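Local coordinates for protein tricorn protease (Thermoplasma acidophilum, PDB 1K32) that probably cleaves peptides as a serine protease in a protein-degradation pathway, with beta-propeller domains thought to gate the passage of substrate and product, at residues Y217-I222 with Y247-L252; F303-G308 with T621-K626; G747-V752 with G778-D783. One frame throughout, in Å; residues are numbered along the deposited sequence.

In the fold
The three contacts, in series along the chain, sample three modules of one large subunit of a hexameric assembly. Interaction 1 joins the last two blades of the first, six-bladed propeller. Interaction 2 joins the first and last blades of the second, seven-bladed propeller and so closes its ring across 312 intervening residues. Interaction 3 lies within the PDZ domain and, unlike the other two, is built on backbone hydrogen bonds. None touches another. The centres of interaction 1 and interaction 2 are 53 Å apart. Interaction 3 has its centre 45 Å from that of interaction 1. The centres of interaction 2 and interaction 3 are 58 Å apart. The C-terminal family S41 peptidase region, which probably carries the catalytic machinery, contributes to none of them.

Interaction 1: residues Y217-I222 with Y247-L252; sequences YFITDI and YYPRHL
Y248 meets D221 where two neighbouring blades of a six-bladed beta propeller pack together, and the contact illustrates how such blades adhere through side chains. Strands 217-220 and 249-252 run at 148° with axes 7.7 Å apart, and no hydrogen bond crosses between the segments. The Y248 ring presents its edge to the carboxylate: D221 OD1 lies in the ring plane, 3.7 Å from Y248 CE2, with the two flat groups 83° apart. OD1 is secured by the amide of G178, while K177 makes a cation-pi contact with the same ring.

P249 follows, its ring sliding past I219, with P249 CG 4.0 Å from I219 CG2. The carbonyl of P249 is buried without a polar partner; I219 CD1 approaches its O to 3.6 Å. At R250 only the backbone takes part, its CA 3.9 Å from I219 CD1. The side chain turns outward to salt bridges with E172 and with E711 of helix 702-714, so that this blade edge is also tied to the helical region beyond the propeller.

H251 adopts positive phi and again points away, its amide held by E172, and L252, the next residue, faces the interface again. There the extended I219 side chain, with CD1 anti to CA (chi2 171°), drives its end against the leucine branch point, I219 CD1 to L252 CG being 3.5 Å. Beyond it, one leucine methyl settles on the opposite backbone, L252 CD1 lying 3.7 Å from F218 CA.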
# COMPACT_ATOMS: atom_id res chain seq x y z
N TYR A 217 -65.11 46.19 -19.98
CA TYR A 217 -63.99 46.94 -20.52
C TYR A 217 -62.77 46.04 -20.56
O TYR A 217 -62.58 45.17 -19.69
CB TYR A 217 -63.72 48.19 -19.69
CG TYR A 217 -64.81 49.23 -19.82
CD1 TYR A 217 -66.05 49.06 -19.18
CD2 TYR A 217 -64.62 50.37 -20.59
CE1 TYR A 217 -67.06 50.00 -19.32
CE2 TYR A 217 -65.62 51.31 -20.74
CZ TYR A 217 -66.83 51.13 -20.10
OH TYR A 217 -67.82 52.08 -20.27
N PHE A 218 -61.94 46.23 -21.58
CA PHE A 218 -60.75 45.40 -21.74
C PHE A 218 -59.74 46.06 -22.67
O PHE A 218 -59.99 47.14 -23.23
CB PHE A 218 -61.14 44.03 -22.30
CG PHE A 218 -61.92 44.09 -23.59
CD1 PHE A 218 -61.27 44.26 -24.80
CD2 PHE A 218 -63.31 44.01 -23.57
CE1 PHE A 218 -62.01 44.34 -26.00
CE2 PHE A 218 -64.05 44.09 -24.75
CZ PHE A 218 -63.40 44.26 -25.97
N ILE A 219 -58.61 45.39 -22.85
CA ILE A 219 -57.56 45.92 -23.70
C ILE A 219 -57.25 45.02 -24.89
O ILE A 219 -57.22 43.79 -24.77
CB ILE A 219 -56.27 46.12 -22.88
CG1 ILE A 219 -56.49 47.18 -21.80
CG2 ILE A 219 -55.11 46.50 -23.82
CD1 ILE A 219 -55.35 47.29 -20.81
N THR A 220 -57.02 45.65 -26.05
CA THR A 220 -56.63 44.91 -27.25
C THR A 220 -55.98 45.85 -28.26
O THR A 220 -56.14 47.06 -28.18
CB THR A 220 -57.80 44.16 -27.90
OG1 THR A 220 -57.29 43.24 -28.87
CG2 THR A 220 -58.75 45.12 -28.58
N ASP A 221 -55.23 45.29 -29.20
CA ASP A 221 -54.56 46.14 -30.18
C ASP A 221 -55.05 45.86 -31.60
O ASP A 221 -54.29 45.93 -32.56
CB ASP A 221 -53.04 45.95 -30.08
CG ASP A 221 -52.61 44.51 -30.31
OD1 ASP A 221 -51.42 44.20 -30.09
OD2 ASP A 221 -53.45 43.68 -30.72
N ILE A 222 -56.35 45.58 -31.72
CA ILE A 222 -56.92 45.28 -33.02
C ILE A 222 -56.74 46.40 -34.04
O ILE A 222 -56.79 46.16 -35.24
CB ILE A 222 -58.42 44.97 -32.90
CG1 ILE A 222 -58.94 44.46 -34.25
CG2 ILE A 222 -59.17 46.22 -32.45
CD1 ILE A 222 -60.29 43.82 -34.19
N TYR A 247 -47.08 54.33 -25.14
CA TYR A 247 -46.88 52.99 -24.59
C TYR A 247 -48.22 52.30 -24.45
O TYR A 247 -49.25 52.96 -24.28
CB TYR A 247 -46.19 53.05 -23.22
CG TYR A 247 -44.89 53.81 -23.20
CD1 TYR A 247 -44.86 55.17 -22.87
CD2 TYR A 247 -43.68 53.18 -23.49
CE1 TYR A 247 -43.64 55.88 -22.83
CE2 TYR A 247 -42.46 53.88 -23.45
CZ TYR A 247 -42.45 55.23 -23.12
OH TYR A 247 -41.26 55.91 -23.05
N TYR A 248 -48.21 50.97 -24.54
CA TYR A 248 -49.43 50.17 -24.42
C TYR A 248 -49.99 50.23 -23.00
O TYR A 248 -49.24 50.22 -22.03
CB TYR A 248 -49.14 48.70 -24.74
CG TYR A 248 -49.13 48.33 -26.20
CD1 TYR A 248 -48.38 49.06 -27.12
CD2 TYR A 248 -49.84 47.23 -26.66
CE1 TYR A 248 -48.34 48.70 -28.47
CE2 TYR A 248 -49.81 46.85 -28.00
CZ TYR A 248 -49.06 47.59 -28.90
OH TYR A 248 -49.04 47.22 -30.22
N PRO A 249 -51.32 50.31 -22.88
CA PRO A 249 -51.97 50.36 -21.56
C PRO A 249 -51.95 48.91 -21.03
O PRO A 249 -51.96 47.95 -21.80
CB PRO A 249 -53.38 50.85 -21.89
CG PRO A 249 -53.65 50.18 -23.22
CD PRO A 249 -52.33 50.44 -23.96
N ARG A 250 -51.92 48.76 -19.71
CA ARG A 250 -51.88 47.42 -19.13
C ARG A 250 -52.58 47.31 -17.80
O ARG A 250 -52.71 48.29 -17.06
CB ARG A 250 -50.43 46.99 -18.85
CG ARG A 250 -49.47 46.95 -20.02
CD ARG A 250 -49.82 45.86 -21.00
NE ARG A 250 -48.93 45.93 -22.15
CZ ARG A 250 -49.09 45.25 -23.27
NH1 ARG A 250 -48.20 45.40 -24.25
NH2 ARG A 250 -50.12 44.43 -23.41
N HIS A 251 -53.03 46.10 -17.51
CA HIS A 251 -53.59 45.81 -16.20
C HIS A 251 -54.79 46.65 -15.77
O HIS A 251 -54.69 47.39 -14.80
CB HIS A 251 -52.45 45.99 -15.20
CG HIS A 251 -52.60 45.22 -13.93
ND1 HIS A 251 -52.29 43.88 -13.82
CD2 HIS A 251 -52.97 45.61 -12.68
CE1 HIS A 251 -52.45 43.49 -12.57
NE2 HIS A 251 -52.86 44.52 -11.86
N LEU A 252 -55.92 46.57 -16.47
CA LEU A 252 -57.11 47.32 -16.05
C LEU A 252 -57.68 46.73 -14.76
O LEU A 252 -57.66 45.52 -14.56
CB LEU A 252 -58.23 47.23 -17.10
CG LEU A 252 -58.00 47.74 -18.52
CD1 LEU A 252 -59.34 47.72 -19.23
CD2 LEU A 252 -57.42 49.15 -18.50

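Interaction 2: residues F303-G308 with T621-K626; sequences FSPLDG and TVMVRK
M623 packs against both F303 and P305, where the last blade of the seven-bladed propeller meets the first and the ring of blades closes. The sulfur contacts come first. M623 SD stands beside the F303 ring, 5.5 Å from its centroid and 89° off the normal, a Met-aromatic contact made at the edge. The same sulfur lies against the S304-P305 peptide, with SD 3.3 Å from P305 N, a nitrogen that carries no hydrogen to donate.

Apolar packing completes the grip. M623 CB sits in the F303 ring plane, 3.7 Å from F303 CE1, and a bend at chi3 (75°) turns M623 CE back to F303 CD1 at 3.7 Å. The proline slides past the thioether, P305 CD being 3.5 Å from M623 SD.

On the side of the ring across from M623, R625 NH1 comes to 4.1 Å from F303 CD2, an oblique approach with the guanidinium turned 87° to the ring, while R625 NH2 bonds to G629 O.

Strand 621-626 lies between 612-615 and 631-635 in its own sheet. R614 of the former makes a cation-pi contact with F303 and D612 also touches it, I631 of the latter backs M623 and R625, and strand 300-305 pairs with 311-315 on the other blade.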
# COMPACT_ATOMS: atom_id res chain seq x y z
N PHE A 303 -13.35 30.37 -17.60
CA PHE A 303 -12.27 30.30 -16.61
C PHE A 303 -11.07 29.77 -17.39
O PHE A 303 -11.21 28.86 -18.19
CB PHE A 303 -12.64 29.37 -15.45
CG PHE A 303 -12.87 27.94 -15.85
CD1 PHE A 303 -11.81 27.04 -15.90
CD2 PHE A 303 -14.15 27.50 -16.18
CE1 PHE A 303 -12.02 25.72 -16.28
CE2 PHE A 303 -14.37 26.18 -16.56
CZ PHE A 303 -13.31 25.29 -16.60
N SER A 304 -9.89 30.34 -17.17
CA SER A 304 -8.72 29.91 -17.94
C SER A 304 -7.39 29.98 -17.18
O SER A 304 -7.19 30.84 -16.34
CB SER A 304 -8.64 30.77 -19.21
OG SER A 304 -7.94 30.12 -20.25
N PRO A 305 -6.46 29.06 -17.48
CA PRO A 305 -5.16 29.07 -16.80
C PRO A 305 -4.17 30.06 -17.40
O PRO A 305 -4.13 30.24 -18.62
CB PRO A 305 -4.68 27.64 -16.95
CG PRO A 305 -5.20 27.28 -18.30
CD PRO A 305 -6.61 27.83 -18.27
N LEU A 306 -3.39 30.70 -16.54
CA LEU A 306 -2.37 31.66 -16.96
C LEU A 306 -1.04 31.15 -16.43
O LEU A 306 -0.99 30.19 -15.67
CB LEU A 306 -2.65 33.04 -16.35
CG LEU A 306 -4.00 33.71 -16.65
CD1 LEU A 306 -4.09 35.03 -15.91
CD2 LEU A 306 -4.17 33.91 -18.15
N ASP A 307 0.05 31.80 -16.85
CA ASP A 307 1.38 31.41 -16.41
C ASP A 307 1.54 31.71 -14.92
O ASP A 307 0.75 32.45 -14.33
CB ASP A 307 2.45 32.17 -17.20
CG ASP A 307 2.41 31.86 -18.69
OD1 ASP A 307 3.23 32.44 -19.44
OD2 ASP A 307 1.57 31.06 -19.13
N GLY A 308 2.58 31.15 -14.31
CA GLY A 308 2.81 31.39 -12.90
C GLY A 308 1.74 30.83 -11.98
O GLY A 308 1.64 31.25 -10.83
N THR A 621 -0.60 22.36 -17.21
CA THR A 621 -1.70 22.50 -16.27
C THR A 621 -3.08 22.28 -16.88
O THR A 621 -3.36 22.70 -17.99
CB THR A 621 -1.67 23.88 -15.61
OG1 THR A 621 -0.36 24.13 -15.10
CG2 THR A 621 -2.68 23.94 -14.46
N VAL A 622 -3.94 21.62 -16.11
CA VAL A 622 -5.30 21.34 -16.54
C VAL A 622 -6.30 21.99 -15.57
O VAL A 622 -6.14 21.90 -14.36
CB VAL A 622 -5.59 19.82 -16.54
CG1 VAL A 622 -7.00 19.56 -17.07
CG2 VAL A 622 -4.56 19.10 -17.38
N MET A 623 -7.30 22.66 -16.12
CA MET A 623 -8.34 23.26 -15.30
C MET A 623 -9.63 22.56 -15.70
O MET A 623 -9.89 22.34 -16.89
CB MET A 623 -8.47 24.76 -15.58
CG MET A 623 -7.34 25.61 -15.04
SD MET A 623 -7.83 27.34 -15.02
CE MET A 623 -8.92 27.34 -13.61
N VAL A 624 -10.44 22.20 -14.72
CA VAL A 624 -11.70 21.54 -15.03
C VAL A 624 -12.82 22.06 -14.16
O VAL A 624 -12.59 22.65 -13.10
CB VAL A 624 -11.63 20.00 -14.82
CG1 VAL A 624 -10.59 19.39 -15.74
CG2 VAL A 624 -11.34 19.68 -13.36
N ARG A 625 -14.04 21.84 -14.64
CA ARG A 625 -15.25 22.17 -13.92
C ARG A 625 -15.82 20.77 -13.68
O ARG A 625 -15.78 19.92 -14.57
CB ARG A 625 -16.19 22.98 -14.81
CG ARG A 625 -17.63 23.05 -14.31
CD ARG A 625 -17.85 24.17 -13.33
NE ARG A 625 -17.68 25.48 -13.95
CZ ARG A 625 -17.77 26.63 -13.29
NH1 ARG A 625 -17.59 27.78 -13.93
NH2 ARG A 625 -18.04 26.62 -11.99
N LYS A 626 -16.29 20.51 -12.46
CA LYS A 626 -16.85 19.21 -12.17
C LYS A 626 -18.36 19.32 -11.99
O LYS A 626 -18.91 20.41 -12.02
CB LYS A 626 -16.20 18.61 -10.92
CG LYS A 626 -14.72 18.34 -11.11
CD LYS A 626 -14.12 17.48 -10.01
CE LYS A 626 -12.64 17.26 -10.26
NZ LYS A 626 -12.05 16.27 -9.33

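Interaction 3: residues G747-V752 with G778-D783; sequences GDHYVV and GYLIED
V751 and L780 face each other on one surface of a PDZ-domain sheet, a worked case of an antiparallel pair in a strongly twisted ribbon. They form a non-hydrogen-bonded pair whose CA atoms, V751 to L780, are only 4.3 Å apart, and the short strands meet at 132°, well away from ideal antiparallel. The leucine lays one branch over its partner: L780 CD2 reaches V751 CB at 3.7 Å.

Y750 and I781 point to the other surface. The I781 side chain meets V752 there, the two crossing at a slant with I781 CG1 4.1 Å from V752 CG2, and F743 of strand 741-746 packs against both Y750 and I781. The Y750 ring leads away from the pair, and its hydroxyl bonds to I144 O, linking this domain to the six-bladed propeller.

Where strand 749-752 begins, H749 and E782 come together across the ribbon. E782 starts out pointing away, but a bend at chi2 (-72°) folds its carboxylate back until E782 OE2 is 3.4 Å from H749 CE1. Ring and carboxylate are turned 77° to each other, and the approach is oblique. The other oxygen, OE1, bonds to S812 OG. D748 OD2 hangs 3.4 Å above one face of the H749 imidazole, offset toward its rim, so two carboxylates attend this ring and may favour its protonation.

Backbone bonds hold the side chains in this order. I781 N donates to Y750 O at 2.9 Å and V752 N to Y779 O at 2.8 Å. The third bond comes from the residues just before strand 780-783: G778 N donates to V752 O at 3.0 Å.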
# COMPACT_ATOMS: atom_id res chain seq x y z
N GLY A 747 -66.03 18.53 7.31
CA GLY A 747 -66.25 18.67 8.73
C GLY A 747 -64.97 19.23 9.31
O GLY A 747 -64.49 20.27 8.87
N ASP A 748 -64.38 18.54 10.27
CA ASP A 748 -63.14 19.04 10.86
C ASP A 748 -61.94 18.21 10.40
O ASP A 748 -60.84 18.37 10.92
CB ASP A 748 -63.24 18.97 12.37
CG ASP A 748 -63.18 17.55 12.86
OD1 ASP A 748 -64.05 16.76 12.44
OD2 ASP A 748 -62.26 17.22 13.64
N HIS A 749 -62.16 17.32 9.44
CA HIS A 749 -61.10 16.46 8.94
C HIS A 749 -60.91 16.55 7.43
O HIS A 749 -61.87 16.76 6.69
CB HIS A 749 -61.40 15.00 9.26
CG HIS A 749 -61.26 14.64 10.70
ND1 HIS A 749 -60.03 14.55 11.33
CD2 HIS A 749 -62.18 14.30 11.63
CE1 HIS A 749 -60.21 14.16 12.58
NE2 HIS A 749 -61.51 14.00 12.79
N TYR A 750 -59.67 16.39 7.00
CA TYR A 750 -59.37 16.37 5.58
C TYR A 750 -59.51 14.93 5.13
O TYR A 750 -58.98 14.02 5.78
CB TYR A 750 -57.92 16.79 5.29
CG TYR A 750 -57.64 18.27 5.35
CD1 TYR A 750 -56.92 18.82 6.42
CD2 TYR A 750 -58.07 19.13 4.33
CE1 TYR A 750 -56.63 20.16 6.47
CE2 TYR A 750 -57.77 20.49 4.37
CZ TYR A 750 -57.05 21.00 5.44
OH TYR A 750 -56.70 22.32 5.49
N VAL A 751 -60.23 14.73 4.03
CA VAL A 751 -60.40 13.40 3.47
C VAL A 751 -59.63 13.38 2.14
O VAL A 751 -59.59 14.39 1.42
CB VAL A 751 -61.88 13.07 3.19
CG1 VAL A 751 -62.46 14.08 2.21
CG2 VAL A 751 -62.01 11.67 2.61
N VAL A 752 -59.00 12.26 1.82
CA VAL A 752 -58.29 12.14 0.56
C VAL A 752 -59.35 11.97 -0.51
O VAL A 752 -59.91 10.88 -0.69
CB VAL A 752 -57.36 10.91 0.55
CG1 VAL A 752 -56.70 10.77 -0.83
CG2 VAL A 752 -56.30 11.06 1.62
N GLY A 778 -60.57 8.10 0.08
CA GLY A 778 -61.61 7.97 1.09
C GLY A 778 -61.09 8.04 2.51
O GLY A 778 -61.85 8.32 3.43
N TYR A 779 -59.79 7.79 2.69
CA TYR A 779 -59.18 7.85 4.01
C TYR A 779 -59.15 9.27 4.58
O TYR A 779 -59.08 10.25 3.83
CB TYR A 779 -57.75 7.31 3.97
CG TYR A 779 -57.64 5.81 4.04
CD1 TYR A 779 -57.51 5.15 5.27
CD2 TYR A 779 -57.71 5.03 2.89
CE1 TYR A 779 -57.44 3.76 5.34
CE2 TYR A 779 -57.64 3.64 2.95
CZ TYR A 779 -57.51 3.01 4.17
OH TYR A 779 -57.46 1.64 4.23
N LEU A 780 -59.21 9.37 5.90
CA LEU A 780 -59.14 10.65 6.58
C LEU A 780 -57.71 10.81 7.07
O LEU A 780 -57.13 9.87 7.59
CB LEU A 780 -60.08 10.69 7.79
CG LEU A 780 -61.57 10.48 7.58
CD1 LEU A 780 -62.29 10.66 8.92
CD2 LEU A 780 -62.08 11.48 6.56
N ILE A 781 -57.15 12.00 6.89
CA ILE A 781 -55.80 12.26 7.36
C ILE A 781 -55.94 12.81 8.78
O ILE A 781 -56.56 13.84 9.00
CB ILE A 781 -55.08 13.25 6.42
CG1 ILE A 781 -54.81 12.55 5.09
CG2 ILE A 781 -53.78 13.75 7.04
CD1 ILE A 781 -53.84 13.26 4.19
N GLU A 782 -55.36 12.11 9.75
CA GLU A 782 -55.45 12.52 11.14
C GLU A 782 -54.37 13.51 11.54
O GLU A 782 -54.64 14.51 12.20
CB GLU A 782 -55.36 11.29 12.06
CG GLU A 782 -56.47 10.28 11.87
CD GLU A 782 -57.79 10.77 12.41
OE1 GLU A 782 -58.81 10.07 12.23
OE2 GLU A 782 -57.81 11.86 13.02
N ASP A 783 -53.14 13.21 11.14
CA ASP A 783 -52.01 14.07 11.47
C ASP A 783 -50.76 13.75 10.67
O ASP A 783 -50.64 12.70 10.04
CB ASP A 783 -51.69 13.95 12.97
CG ASP A 783 -51.68 12.52 13.46
OD1 ASP A 783 -52.75 12.01 13.85
OD2 ASP A 783 -50.60 11.89 13.43